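PDB 6WG5: ectonucleoside triphosphate diphosphohydrolase 4 from Homo sapiens, which belongs to the GDA1/CD39 family and to the wider actin-like superfamily, and probably has the two-lobed alpha/beta architecture of that group. Local coordinates for residues P38-I44 / V117-K121; H122-Y128 / F160-H166; L322-I326 / C414-W418; Y389-V394 / H433-R438. All coordinates share one frame; numbering follows the deposited sequence.

Contact 1 (P38-I44 / V117-K121)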
loop_
_atom_site.group_PDB
_atom_site.type_symbol
_atom_site.label_atom_id
_atom_site.label_comp_id
_atom_site.label_asym_id
_atom_site.label_seq_id
_atom_site.Cartn_x
_atom_site.Cartn_y
_atom_site.Cartn_z
ATOM N N PRO A 38 -27.756 -19.844 -5.784
ATOM C CA PRO A 38 -26.981 -20.807 -4.984
ATOM C C PRO A 38 -25.571 -21.040 -5.499
ATOM O O PRO A 38 -24.782 -21.693 -4.803
ATOM C CB PRO A 38 -27.819 -22.087 -5.075
ATOM C CG PRO A 38 -28.511 -21.978 -6.386
ATOM C CD PRO A 38 -28.793 -20.513 -6.590
ATOM N N ASN A 39 -25.227 -20.537 -6.681
ATOM C CA ASN A 39 -23.905 -20.733 -7.255
ATOM C C ASN A 39 -22.933 -19.614 -6.899
ATOM O O ASN A 39 -21.817 -19.589 -7.429
ATOM C CB ASN A 39 -24.012 -20.874 -8.776
ATOM C CG ASN A 39 -24.632 -22.196 -9.193
ATOM O OD1 ASN A 39 -24.381 -23.233 -8.577
ATOM N ND2 ASN A 39 -25.450 -22.165 -10.237
ATOM N N VAL A 40 -23.325 -18.696 -6.018
ATOM C CA VAL A 40 -22.441 -17.651 -5.515
ATOM C C VAL A 40 -21.906 -18.087 -4.160
ATOM O O VAL A 40 -22.654 -18.599 -3.318
ATOM C CB VAL A 40 -23.170 -16.297 -5.411
ATOM C CG1 VAL A 40 -22.260 -15.241 -4.794
ATOM C CG2 VAL A 40 -23.650 -15.843 -6.780
ATOM N N ASN A 41 -20.608 -17.886 -3.948
ATOM C CA ASN A 41 -19.962 -18.176 -2.679
ATOM C C ASN A 41 -19.410 -16.884 -2.096
ATOM O O ASN A 41 -19.208 -15.898 -2.809
ATOM C CB ASN A 41 -18.847 -19.211 -2.854
ATOM C CG ASN A 41 -19.323 -20.458 -3.570
ATOM O OD1 ASN A 41 -18.932 -20.720 -4.709
ATOM N ND2 ASN A 41 -20.181 -21.230 -2.910
ATOM N N TYR A 42 -19.169 -16.894 -0.788
ATOM C CA TYR A 42 -18.854 -15.677 -0.055
ATOM C C TYR A 42 -17.611 -15.874 0.802
ATOM O O TYR A 42 -17.249 -16.994 1.172
ATOM C CB TYR A 42 -20.037 -15.247 0.827
ATOM C CG TYR A 42 -21.330 -15.087 0.057
ATOM C CD1 TYR A 42 -22.114 -16.191 -0.258
ATOM C CD2 TYR A 42 -21.764 -13.835 -0.361
ATOM C CE1 TYR A 42 -23.292 -16.053 -0.967
ATOM C CE2 TYR A 42 -22.943 -13.686 -1.070
ATOM C CZ TYR A 42 -23.702 -14.800 -1.370
ATOM O OH TYR A 42 -24.876 -14.662 -2.075
ATOM N N GLY A 43 -16.961 -14.760 1.105
ATOM C CA GLY A 43 -15.818 -14.754 2.001
ATOM C C GLY A 43 -15.757 -13.428 2.722
ATOM O O GLY A 43 -16.175 -12.396 2.189
ATOM N N ILE A 44 -15.242 -13.456 3.949
ATOM C CA ILE A 44 -15.261 -12.296 4.833
ATOM C C ILE A 44 -13.851 -12.044 5.346
ATOM O O ILE A 44 -13.176 -12.972 5.803
ATOM C CB ILE A 44 -16.236 -12.495 6.010
ATOM C CG1 ILE A 44 -17.653 -12.759 5.491
ATOM C CG2 ILE A 44 -16.246 -11.265 6.906
ATOM C CD1 ILE A 44 -18.508 -13.568 6.439
ATOM N N VAL A 117 -24.757 -12.153 4.205
ATOM C CA VAL A 117 -24.476 -13.493 3.686
ATOM C C VAL A 117 -25.657 -14.403 4.020
ATOM O O VAL A 117 -26.069 -14.459 5.189
ATOM C CB VAL A 117 -23.179 -14.039 4.276
ATOM C CG1 VAL A 117 -22.836 -15.386 3.651
ATOM C CG2 VAL A 117 -22.036 -13.052 4.060
ATOM N N PRO A 118 -26.228 -15.115 3.045
ATOM C CA PRO A 118 -27.372 -15.984 3.348
ATOM C C PRO A 118 -27.042 -16.994 4.437
ATOM O O PRO A 118 -25.952 -17.568 4.471
ATOM C CB PRO A 118 -27.660 -16.674 2.010
ATOM C CG PRO A 118 -27.110 -15.760 0.985
ATOM C CD PRO A 118 -25.909 -15.114 1.606
ATOM N N ARG A 119 -28.013 -17.214 5.329
ATOM C CA ARG A 119 -27.819 -18.147 6.435
ATOM C C ARG A 119 -27.319 -19.500 5.945
ATOM O O ARG A 119 -26.507 -20.151 6.612
ATOM C CB ARG A 119 -29.126 -18.312 7.210
ATOM C CG ARG A 119 -29.229 -17.452 8.463
ATOM C CD ARG A 119 -28.249 -17.915 9.532
ATOM N NE ARG A 119 -28.407 -19.336 9.830
ATOM C CZ ARG A 119 -27.479 -20.094 10.406
ATOM N NH1 ARG A 119 -26.305 -19.577 10.747
ATOM N NH2 ARG A 119 -27.723 -21.378 10.634
ATOM N N ALA A 120 -27.791 -19.941 4.777
ATOM C CA ALA A 120 -27.424 -21.259 4.272
ATOM C C ALA A 120 -25.951 -21.353 3.897
ATOM O O ALA A 120 -25.399 -22.458 3.890
ATOM C CB ALA A 120 -28.284 -21.614 3.060
ATOM N N LYS A 121 -25.304 -20.229 3.588
ATOM C CA LYS A 121 -23.919 -20.226 3.137
ATOM C C LYS A 121 -22.919 -19.927 4.248
ATOM O O LYS A 121 -21.710 -20.013 4.006
ATOM C CB LYS A 121 -23.741 -19.205 2.006
ATOM C CG LYS A 121 -24.319 -19.653 0.672
ATOM C CD LYS A 121 -23.313 -20.477 -0.116
ATOM C CE LYS A 121 -23.974 -21.231 -1.257
ATOM N NZ LYS A 121 -24.708 -20.333 -2.189
#

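Contact 2 (H122-Y128 / F160-H166)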
loop_
_atom_site.group_PDB
_atom_site.type_symbol
_atom_site.label_atom_id
_atom_site.label_comp_id
_atom_site.label_asym_id
_atom_site.label_seq_id
_atom_site.Cartn_x
_atom_site.Cartn_y
_atom_site.Cartn_z
ATOM N N HIS A 122 -23.386 -19.581 5.451
ATOM C CA HIS A 122 -22.469 -19.280 6.548
ATOM C C HIS A 122 -21.510 -20.438 6.796
ATOM O O HIS A 122 -20.302 -20.236 6.957
ATOM C CB HIS A 122 -23.256 -18.958 7.819
ATOM C CG HIS A 122 -24.017 -17.671 7.750
ATOM N ND1 HIS A 122 -24.612 -17.099 8.855
ATOM C CD2 HIS A 122 -24.279 -16.843 6.711
ATOM C CE1 HIS A 122 -25.208 -15.975 8.499
ATOM N NE2 HIS A 122 -25.022 -15.797 7.203
ATOM N N LYS A 123 -22.036 -21.665 6.834
ATOM C CA LYS A 123 -21.195 -22.822 7.124
ATOM C C LYS A 123 -20.069 -22.970 6.108
ATOM O O LYS A 123 -19.001 -23.494 6.440
ATOM C CB LYS A 123 -22.047 -24.093 7.165
ATOM C CG LYS A 123 -22.775 -24.406 5.864
ATOM C CD LYS A 123 -23.536 -25.725 5.954
ATOM C CE LYS A 123 -24.869 -25.566 6.672
ATOM N NZ LYS A 123 -26.007 -25.420 5.720
ATOM N N GLU A 124 -20.284 -22.513 4.876
ATOM C CA GLU A 124 -19.297 -22.628 3.810
ATOM C C GLU A 124 -18.548 -21.326 3.553
ATOM O O GLU A 124 -17.765 -21.254 2.601
ATOM C CB GLU A 124 -19.976 -23.097 2.523
ATOM C CG GLU A 124 -20.259 -24.585 2.488
ATOM C CD GLU A 124 -21.112 -24.986 1.302
ATOM O OE1 GLU A 124 -21.428 -24.106 0.473
ATOM O OE2 GLU A 124 -21.468 -26.180 1.201
ATOM N N THR A 125 -18.765 -20.302 4.378
ATOM C CA THR A 125 -18.147 -19.000 4.168
ATOM C C THR A 125 -16.982 -18.824 5.128
ATOM O O THR A 125 -17.198 -18.854 6.349
ATOM C CB THR A 125 -19.173 -17.891 4.376
ATOM O OG1 THR A 125 -20.200 -18.001 3.383
ATOM C CG2 THR A 125 -18.520 -16.513 4.278
ATOM N N PRO A 126 -15.755 -18.638 4.650
ATOM C CA PRO A 126 -14.637 -18.416 5.570
ATOM C C PRO A 126 -14.607 -16.998 6.114
ATOM O O PRO A 126 -15.005 -16.037 5.452
ATOM C CB PRO A 126 -13.405 -18.696 4.699
ATOM C CG PRO A 126 -13.846 -18.344 3.325
ATOM C CD PRO A 126 -15.298 -18.732 3.250
ATOM N N LEU A 127 -14.121 -16.883 7.347
ATOM C CA LEU A 127 -13.904 -15.602 8.004
ATOM C C LEU A 127 -12.423 -15.464 8.322
ATOM O O LEU A 127 -11.836 -16.350 8.950
ATOM C CB LEU A 127 -14.739 -15.490 9.285
ATOM C CG LEU A 127 -14.418 -14.333 10.238
ATOM C CD1 LEU A 127 -14.736 -12.986 9.607
ATOM C CD2 LEU A 127 -15.173 -14.508 11.545
ATOM N N TYR A 128 -11.823 -14.360 7.884
ATOM C CA TYR A 128 -10.422 -14.066 8.150
ATOM C C TYR A 128 -10.323 -12.739 8.888
ATOM O O TYR A 128 -10.876 -11.730 8.437
ATOM C CB TYR A 128 -9.608 -14.018 6.854
ATOM C CG TYR A 128 -9.606 -15.321 6.087
ATOM C CD1 TYR A 128 -8.832 -16.394 6.510
ATOM C CD2 TYR A 128 -10.374 -15.480 4.941
ATOM C CE1 TYR A 128 -8.825 -17.590 5.817
ATOM C CE2 TYR A 128 -10.374 -16.673 4.239
ATOM C CZ TYR A 128 -9.597 -17.726 4.682
ATOM O OH TYR A 128 -9.588 -18.918 3.992
ATOM N N PHE A 160 -19.478 -19.395 10.585
ATOM C CA PHE A 160 -18.441 -19.238 9.577
ATOM C C PHE A 160 -17.292 -20.210 9.823
ATOM O O PHE A 160 -17.013 -20.606 10.958
ATOM C CB PHE A 160 -17.911 -17.804 9.583
ATOM C CG PHE A 160 -18.973 -16.761 9.384
ATOM C CD1 PHE A 160 -19.923 -16.900 8.386
ATOM C CD2 PHE A 160 -19.025 -15.644 10.202
ATOM C CE1 PHE A 160 -20.901 -15.941 8.203
ATOM C CE2 PHE A 160 -20.002 -14.681 10.023
ATOM C CZ PHE A 160 -20.941 -14.831 9.023
ATOM N N LEU A 161 -16.621 -20.599 8.739
ATOM C CA LEU A 161 -15.404 -21.398 8.850
ATOM C C LEU A 161 -14.327 -20.555 9.518
ATOM O O LEU A 161 -13.796 -19.619 8.911
ATOM C CB LEU A 161 -14.939 -21.875 7.477
ATOM C CG LEU A 161 -15.865 -22.789 6.676
ATOM C CD1 LEU A 161 -15.263 -23.048 5.304
ATOM C CD2 LEU A 161 -16.114 -24.100 7.405
ATOM N N PHE A 162 -14.000 -20.880 10.766
ATOM C CA PHE A 162 -13.063 -20.085 11.550
ATOM C C PHE A 162 -12.195 -21.028 12.368
ATOM O O PHE A 162 -12.707 -21.766 13.215
ATOM C CB PHE A 162 -13.812 -19.102 12.455
ATOM C CG PHE A 162 -12.964 -17.970 12.958
ATOM C CD1 PHE A 162 -12.751 -17.797 14.315
ATOM C CD2 PHE A 162 -12.382 -17.078 12.073
ATOM C CE1 PHE A 162 -11.974 -16.754 14.779
ATOM C CE2 PHE A 162 -11.603 -16.036 12.532
ATOM C CZ PHE A 162 -11.399 -15.873 13.887
ATOM N N SER A 163 -10.889 -21.001 12.112
ATOM C CA SER A 163 -9.931 -21.876 12.773
ATOM C C SER A 163 -8.745 -21.048 13.256
ATOM O O SER A 163 -8.708 -19.823 13.102
ATOM C CB SER A 163 -9.465 -22.993 11.831
ATOM O OG SER A 163 -10.561 -23.768 11.378
ATOM N N ASP A 164 -7.766 -21.736 13.847
ATOM C CA ASP A 164 -6.583 -21.062 14.374
ATOM C C ASP A 164 -5.909 -20.210 13.304
ATOM O O ASP A 164 -5.541 -19.056 13.549
ATOM C CB ASP A 164 -5.605 -22.097 14.933
ATOM C CG ASP A 164 -4.263 -21.493 15.305
ATOM O OD1 ASP A 164 -4.241 -20.354 15.816
ATOM O OD2 ASP A 164 -3.230 -22.159 15.081
ATOM N N SER A 165 -5.739 -20.769 12.104
ATOM C CA SER A 165 -5.053 -20.054 11.034
ATOM C C SER A 165 -5.849 -18.861 10.520
ATOM O O SER A 165 -5.276 -17.991 9.856
ATOM C CB SER A 165 -4.754 -21.006 9.876
ATOM O OG SER A 165 -5.911 -21.731 9.498
ATOM N N HIS A 166 -7.150 -18.794 10.812
ATOM C CA HIS A 166 -7.990 -17.728 10.278
ATOM C C HIS A 166 -7.829 -16.415 11.033
ATOM O O HIS A 166 -8.154 -15.358 10.482
ATOM C CB HIS A 166 -9.457 -18.162 10.300
ATOM C CG HIS A 166 -9.775 -19.263 9.334
ATOM N ND1 HIS A 166 -10.759 -19.151 8.375
ATOM C CD2 HIS A 166 -9.236 -20.495 9.175
ATOM C CE1 HIS A 166 -10.814 -20.266 7.671
ATOM N NE2 HIS A 166 -9.899 -21.098 8.136
#

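Contact 3 (L322-I326 / C414-W418)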
loop_
_atom_site.group_PDB
_atom_site.type_symbol
_atom_site.label_atom_id
_atom_site.label_comp_id
_atom_site.label_asym_id
_atom_site.label_seq_id
_atom_site.Cartn_x
_atom_site.Cartn_y
_atom_site.Cartn_z
ATOM N N LEU A 322 10.125 25.955 2.405
ATOM C CA LEU A 322 8.846 26.568 2.715
ATOM C C LEU A 322 8.476 27.580 1.638
ATOM O O LEU A 322 9.358 28.152 0.990
ATOM C CB LEU A 322 8.872 27.270 4.080
ATOM C CG LEU A 322 8.778 26.360 5.306
ATOM C CD1 LEU A 322 9.033 27.155 6.575
ATOM C CD2 LEU A 322 7.420 25.669 5.375
ATOM N N PRO A 323 7.181 27.820 1.420
ATOM C CA PRO A 323 6.778 28.812 0.418
ATOM C C PRO A 323 7.399 30.173 0.698
ATOM O O PRO A 323 7.701 30.520 1.841
ATOM C CB PRO A 323 5.252 28.857 0.553
ATOM C CG PRO A 323 4.880 27.572 1.183
ATOM C CD PRO A 323 6.023 27.184 2.066
ATOM N N LEU A 324 7.577 30.948 -0.367
ATOM C CA LEU A 324 8.217 32.250 -0.245
ATOM C C LEU A 324 7.447 33.150 0.715
ATOM O O LEU A 324 6.234 33.336 0.577
ATOM C CB LEU A 324 8.315 32.909 -1.621
ATOM C CG LEU A 324 8.964 34.294 -1.668
ATOM C CD1 LEU A 324 10.461 34.201 -1.408
ATOM C CD2 LEU A 324 8.693 34.944 -3.010
ATOM N N ASP A 325 8.164 33.704 1.693
ATOM C CA ASP A 325 7.693 34.738 2.621
ATOM C C ASP A 325 6.752 34.215 3.698
ATOM O O ASP A 325 6.217 35.026 4.472
ATOM C CB ASP A 325 6.997 35.896 1.896
ATOM C CG ASP A 325 7.968 36.765 1.117
ATOM O OD1 ASP A 325 9.180 36.733 1.423
ATOM O OD2 ASP A 325 7.516 37.489 0.204
ATOM N N ILE A 326 6.522 32.904 3.786
ATOM C CA ILE A 326 5.754 32.371 4.903
ATOM C C ILE A 326 6.594 32.453 6.171
ATOM O O ILE A 326 7.820 32.286 6.147
ATOM C CB ILE A 326 5.306 30.922 4.641
ATOM C CG1 ILE A 326 4.260 30.500 5.678
ATOM C CG2 ILE A 326 6.498 29.968 4.698
ATOM C CD1 ILE A 326 3.648 29.132 5.427
ATOM N N CYS A 414 6.505 26.967 -5.383
ATOM C CA CYS A 414 7.315 27.350 -4.231
ATOM C C CYS A 414 7.750 28.806 -4.308
ATOM O O CYS A 414 7.818 29.492 -3.282
ATOM C CB CYS A 414 8.529 26.426 -4.124
ATOM S SG CYS A 414 8.019 24.743 -3.788
ATOM N N ALA A 415 8.047 29.295 -5.508
ATOM C CA ALA A 415 8.494 30.669 -5.679
ATOM C C ALA A 415 7.357 31.682 -5.598
ATOM O O ALA A 415 7.613 32.883 -5.736
ATOM C CB ALA A 415 9.219 30.816 -7.019
ATOM N N THR A 416 6.122 31.237 -5.378
ATOM C CA THR A 416 4.978 32.132 -5.285
ATOM C C THR A 416 4.831 32.626 -3.851
ATOM O O THR A 416 4.882 31.831 -2.909
ATOM C CB THR A 416 3.699 31.419 -5.732
ATOM O OG1 THR A 416 3.862 30.935 -7.070
ATOM C CG2 THR A 416 2.500 32.364 -5.683
ATOM N N LYS A 417 4.648 33.937 -3.693
ATOM C CA LYS A 417 4.486 34.518 -2.366
ATOM C C LYS A 417 3.386 33.803 -1.597
ATOM O O LYS A 417 2.345 33.445 -2.155
ATOM C CB LYS A 417 4.149 36.005 -2.465
ATOM C CG LYS A 417 5.244 36.875 -3.044
ATOM C CD LYS A 417 4.801 38.329 -3.043
ATOM C CE LYS A 417 5.425 39.118 -4.180
ATOM N NZ LYS A 417 4.577 40.288 -4.548
ATOM N N TRP A 418 3.622 33.608 -0.299
ATOM C CA TRP A 418 2.644 32.930 0.546
ATOM C C TRP A 418 1.283 33.616 0.483
ATOM O O TRP A 418 0.244 32.947 0.478
ATOM C CB TRP A 418 3.156 32.879 1.985
ATOM C CG TRP A 418 2.199 32.264 2.953
ATOM C CD1 TRP A 418 1.599 32.876 4.015
ATOM C CD2 TRP A 418 1.726 30.911 2.952
ATOM N NE1 TRP A 418 0.786 31.989 4.676
ATOM C CE2 TRP A 418 0.846 30.776 4.043
ATOM C CE3 TRP A 418 1.962 29.802 2.134
ATOM C CZ2 TRP A 418 0.200 29.575 4.338
ATOM C CZ3 TRP A 418 1.321 28.611 2.428
ATOM C CH2 TRP A 418 0.451 28.508 3.522
#

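Contact 4 (Y389-V394 / H433-R438)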
loop_
_atom_site.group_PDB
_atom_site.type_symbol
_atom_site.label_atom_id
_atom_site.label_comp_id
_atom_site.label_asym_id
_atom_site.label_seq_id
_atom_site.Cartn_x
_atom_site.Cartn_y
_atom_site.Cartn_z
ATOM N N TYR A 389 -1.125 13.315 -3.929
ATOM C CA TYR A 389 -1.417 14.609 -3.322
ATOM C C TYR A 389 -0.417 15.670 -3.770
ATOM O O TYR A 389 -0.784 16.833 -3.972
ATOM C CB TYR A 389 -1.414 14.483 -1.799
ATOM C CG TYR A 389 -2.412 13.485 -1.257
ATOM C CD1 TYR A 389 -3.672 13.352 -1.824
ATOM C CD2 TYR A 389 -2.091 12.671 -0.179
ATOM C CE1 TYR A 389 -4.586 12.441 -1.330
ATOM C CE2 TYR A 389 -2.999 11.756 0.320
ATOM C CZ TYR A 389 -4.243 11.646 -0.259
ATOM O OH TYR A 389 -5.150 10.738 0.235
ATOM N N CYS A 390 0.850 15.289 -3.937
ATOM C CA CYS A 390 1.881 16.248 -4.314
ATOM C C CYS A 390 1.873 16.581 -5.801
ATOM O O CYS A 390 2.510 17.563 -6.197
ATOM C CB CYS A 390 3.261 15.721 -3.920
ATOM S SG CYS A 390 3.569 15.706 -2.135
ATOM N N THR A 391 1.183 15.796 -6.628
ATOM C CA THR A 391 1.052 16.111 -8.046
ATOM C C THR A 391 -0.291 16.733 -8.396
ATOM O O THR A 391 -0.373 17.482 -9.373
ATOM C CB THR A 391 1.247 14.853 -8.906
ATOM O OG1 THR A 391 0.314 13.839 -8.509
ATOM C CG2 THR A 391 2.666 14.319 -8.781
ATOM N N GLU A 392 -1.340 16.454 -7.623
ATOM C CA GLU A 392 -2.696 16.857 -7.976
ATOM C C GLU A 392 -3.268 17.966 -7.107
ATOM O O GLU A 392 -3.899 18.882 -7.634
ATOM C CB GLU A 392 -3.635 15.646 -7.906
ATOM C CG GLU A 392 -5.085 15.967 -8.237
ATOM C CD GLU A 392 -5.242 16.593 -9.607
ATOM O OE1 GLU A 392 -4.378 16.343 -10.476
ATOM O OE2 GLU A 392 -6.225 17.339 -9.813
ATOM N N ASP A 393 -3.069 17.916 -5.788
ATOM C CA ASP A 393 -3.874 18.741 -4.891
ATOM C C ASP A 393 -3.717 20.230 -5.181
ATOM O O ASP A 393 -4.703 20.976 -5.146
ATOM C CB ASP A 393 -3.526 18.429 -3.436
ATOM C CG ASP A 393 -4.307 17.242 -2.895
ATOM O OD1 ASP A 393 -4.869 16.475 -3.707
ATOM O OD2 ASP A 393 -4.364 17.076 -1.659
ATOM N N VAL A 394 -2.496 20.691 -5.470
ATOM C CA VAL A 394 -2.263 22.084 -5.826
ATOM C C VAL A 394 -1.646 22.228 -7.212
ATOM O O VAL A 394 -1.986 23.160 -7.950
ATOM C CB VAL A 394 -1.396 22.805 -4.770
ATOM C CG1 VAL A 394 -2.054 22.729 -3.406
ATOM C CG2 VAL A 394 0.005 22.236 -4.722
ATOM N N HIS A 433 -9.732 18.641 -1.767
ATOM C CA HIS A 433 -9.031 17.868 -0.749
ATOM C C HIS A 433 -7.933 18.670 -0.066
ATOM O O HIS A 433 -7.538 18.329 1.055
ATOM C CB HIS A 433 -8.430 16.606 -1.376
ATOM C CG HIS A 433 -7.656 15.758 -0.412
ATOM N ND1 HIS A 433 -6.279 15.760 -0.357
ATOM C CD2 HIS A 433 -8.068 14.879 0.533
ATOM C CE1 HIS A 433 -5.875 14.920 0.580
ATOM N NE2 HIS A 433 -6.942 14.373 1.135
ATOM N N ALA A 434 -7.438 19.727 -0.705
ATOM C CA ALA A 434 -6.283 20.452 -0.199
ATOM C C ALA A 434 -6.694 21.390 0.927
ATOM O O ALA A 434 -7.619 22.193 0.774
ATOM C CB ALA A 434 -5.615 21.242 -1.323
ATOM N N ASP A 435 -6.003 21.281 2.057
ATOM C CA ASP A 435 -6.196 22.148 3.208
ATOM C C ASP A 435 -4.970 23.043 3.372
ATOM O O ASP A 435 -4.050 23.034 2.550
ATOM C CB ASP A 435 -6.460 21.317 4.467
ATOM C CG ASP A 435 -5.399 20.259 4.705
ATOM O OD1 ASP A 435 -4.327 20.334 4.069
ATOM O OD2 ASP A 435 -5.637 19.354 5.534
ATOM N N LEU A 436 -4.962 23.830 4.451
ATOM C CA LEU A 436 -3.854 24.751 4.675
ATOM C C LEU A 436 -2.552 24.013 4.951
ATOM O O LEU A 436 -1.474 24.509 4.600
ATOM C CB LEU A 436 -4.187 25.700 5.824
ATOM C CG LEU A 436 -5.141 26.837 5.451
ATOM C CD1 LEU A 436 -5.652 27.541 6.696
ATOM C CD2 LEU A 436 -4.472 27.837 4.506
ATOM N N HIS A 437 -2.622 22.836 5.575
ATOM C CA HIS A 437 -1.421 22.026 5.757
ATOM C C HIS A 437 -0.821 21.639 4.410
ATOM O O HIS A 437 0.399 21.700 4.223
ATOM C CB HIS A 437 -1.757 20.782 6.579
ATOM C CG HIS A 437 -0.558 19.997 7.012
ATOM N ND1 HIS A 437 0.126 19.153 6.165
ATOM C CD2 HIS A 437 0.072 19.919 8.209
ATOM C CE1 HIS A 437 1.129 18.595 6.817
ATOM N NE2 HIS A 437 1.119 19.044 8.060
ATOM N N ARG A 438 -1.667 21.238 3.458
ATOM C CA ARG A 438 -1.186 20.949 2.112
ATOM C C ARG A 438 -0.553 22.183 1.482
ATOM O O ARG A 438 0.512 22.098 0.859
ATOM C CB ARG A 438 -2.341 20.435 1.249
ATOM C CG ARG A 438 -2.089 20.460 -0.255
ATOM C CD ARG A 438 -0.852 19.672 -0.644
ATOM N NE ARG A 438 -0.845 18.329 -0.070
ATOM C CZ ARG A 438 0.167 17.474 -0.174
ATOM N NH1 ARG A 438 1.269 17.814 -0.836
ATOM N NH2 ARG A 438 0.082 16.276 0.388
HETATM O O HOH W 1 -4.083 17.489 0.814
#

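Contact 1 (P38-I44 / V117-K121)
Strand residues Asn-41 and Tyr-42 pass the 117-121 loop at a distance too wide for backbone pairing, with Tyr-42 CA 7.1 Å from Val-117 CA, and side chains bridge the gap. Tyr-42 points toward the loop. Its ring takes the CD of Pro-118 over one face, a CH-pi contact with Pro-118 CD 3.7 Å from Tyr-42 CZ. Val-117 approaches the same ring obliquely near its root, Val-117 CG1 lying 3.9 Å from Tyr-42 CG, while its other branch, CG2, reaches Ile-44 CD1 at 4.3 Å. Lys-121 crosses Tyr-42 at about a right angle, Lys-121 CG 4.1 Å from Tyr-42 CE1, and then heads for the start of the strand. Bends at chi2 (-87°) and chi4 (57°) carry its amino group between two backbone carbonyls. Lys-121 NZ donates to Val-40 O at 2.9 Å, in the carbonyl plane, and to Pro-38 O, also 2.9 Å, from well above that carbonyl's plane. Together the two carbonyls hold the ammonium group. The loop leads from helix 107-116 toward strand 127-131, parallel neighbour of strand 40-48, so a helix-to-strand connection packs on the mixed sheet, consistent with the actin-like fold expected of the family.

Contact 2 (H122-Y128 / F160-H166)
The carbonyl oxygen of Leu-127 is met by two aromatic side chains: His-166 donates to it from ND1 (3.1 Å), and Phe-162 brings its ring edge up in plane, with CD2 3.3 Å away. The bond lies in the imidazole plane but reaches the oxygen from above the carbonyl plane. Beside it sits a single parallel beta bridge of Pro-126 with Leu-161, just ahead of the parallel strands 127-131 and 167-169: Leu-161 N donates to Thr-125 O at 3.0 Å, and Leu-161 O accepts from Leu-127 N at 3.2 Å, the straighter bond of the two.

Phe-160 and Phe-162 pack around Leu-127. Its CB lies against Phe-160 CB, and with CG anti to the backbone N (chi1 168°) its CD2 branch comes over Phe-162, off-centre, Leu-127 CD2 being 3.8 Å from Phe-162 CD2. Phe-160 reaches on to His-122 and turns an edge toward the imidazole face, Phe-160 CE1 3.6 Å from His-122 CG. The NE2 of that imidazole bonds to Val-117 O, and Ile-44 of strand 40-48 also packs on Phe-160 and Leu-127. At the other end, the rings of His-166 and Tyr-128 are nearly parallel (8°) but displaced, with little of one above the other, Tyr-128 CE1 sitting over the imidazole 3.6 Å from His-166 ND1.

Contact 3 (L322-I326 / C414-W418)
With CG1 anti to the backbone N (chi1 -168°) and the chain straight beyond it, Ile-326 extends its CD1 to the indole of Trp-418, whose own CG is likewise anti to its backbone N (chi1 177°). The methyl sits squarely over the centre of the six-membered ring, a CH-pi contact with Ile-326 CD1 3.5 Å from Trp-418 CE2. Pro-323 runs beside the indole in the same direction, and its CB meets Trp-418 CE3 obliquely at 3.8 Å. Pro-323 and Ile-326 are the first and last residues of a type II beta turn, which presents its backbone to the junction between helices 403-414 and 418-427. Leu-324 uses both its polar backbone atoms there. Leu-324 N donates to Cys-414 O at 3.3 Å, and Leu-324 O accepts from Trp-418 N at 2.8 Å. Lys-417 is the N-cap of helix 418-427, so the turn supplies an acceptor for an amide at the very start of that helix. Leu-324 also lays CD2 beside Lys-417 CG, 4.0 Å off, and 3.6 Å from Ala-415 O. Cys-414 is tied by a disulfide to Cys-443 of helix 436-456, and the same helix packs on Trp-418 through Leu-439 and Lys-440.

Contact 4 (Y389-V394 / H433-R438)
A cysteine sulfur serves as hydrogen-bond acceptor here: Arg-438 NH1 donates to Cys-390 SG at 3.4 Å, with an N-H...S angle of 154° and the sulfur tilted a little from the guanidinium plane. Bends at chi2 and chi3 (57° and 50°) bring the guanidinium to Tyr-389 and Cys-390, and Tyr-389 CB lies over one of its faces. Arg-438 NH2 also makes a salt bridge to Glu-386, and NH1 a further hydrogen bond to Gln-442.

The backbone of Arg-438 is fixed as well. Asp-435 is the N-cap of helix 436-456, and its OD1 accepts from Arg-438 N at 2.9 Å, the classic side-chain cap of a helix start.

Just before that cap, His-433 reaches across to Asp-393. Its ND1 donates to Asp-393 OD2 at 2.7 Å, nearly straight, in the imidazole plane and on the syn side of the carboxylate. The same imidazole lies over a face of Tyr-389 in an offset stack, CE1 of His-433 coming near CE1 of the tyrosine, with the planes modestly tilted. A water modelled beside Asp-393 OD2 is too close to it for its place to be sure. Arg-438 NE is 4.1 Å from Asp-393 OD2, which stands well out of the guanidinium plane, so any attraction between them is probably one of charge only. Val-394 CG1 packs on the aliphatic part of the arginine, 3.9 Å from Arg-438 CG.

The four contacts form two pairs. Contacts 1 and 2 follow one another along the chain, their centres about 12 Å apart, and share the mixed sheet in which strands 40-48 and 127-131 are parallel neighbours; Ile-44 and Tyr-128 join them through the backbone. Contacts 3 and 4 have alternating segments and centres about 15 Å apart, their nearest atoms about 5 Å apart. Helix 436-456 serves both, starting within contact 4 and packing on Trp-418 of contact 3. Helix 386-392 of contact 4 follows strand 381-385 of the second sheet. About 56 Å separates the centres of contacts 2 and 3, consistent with pairs in different lobes.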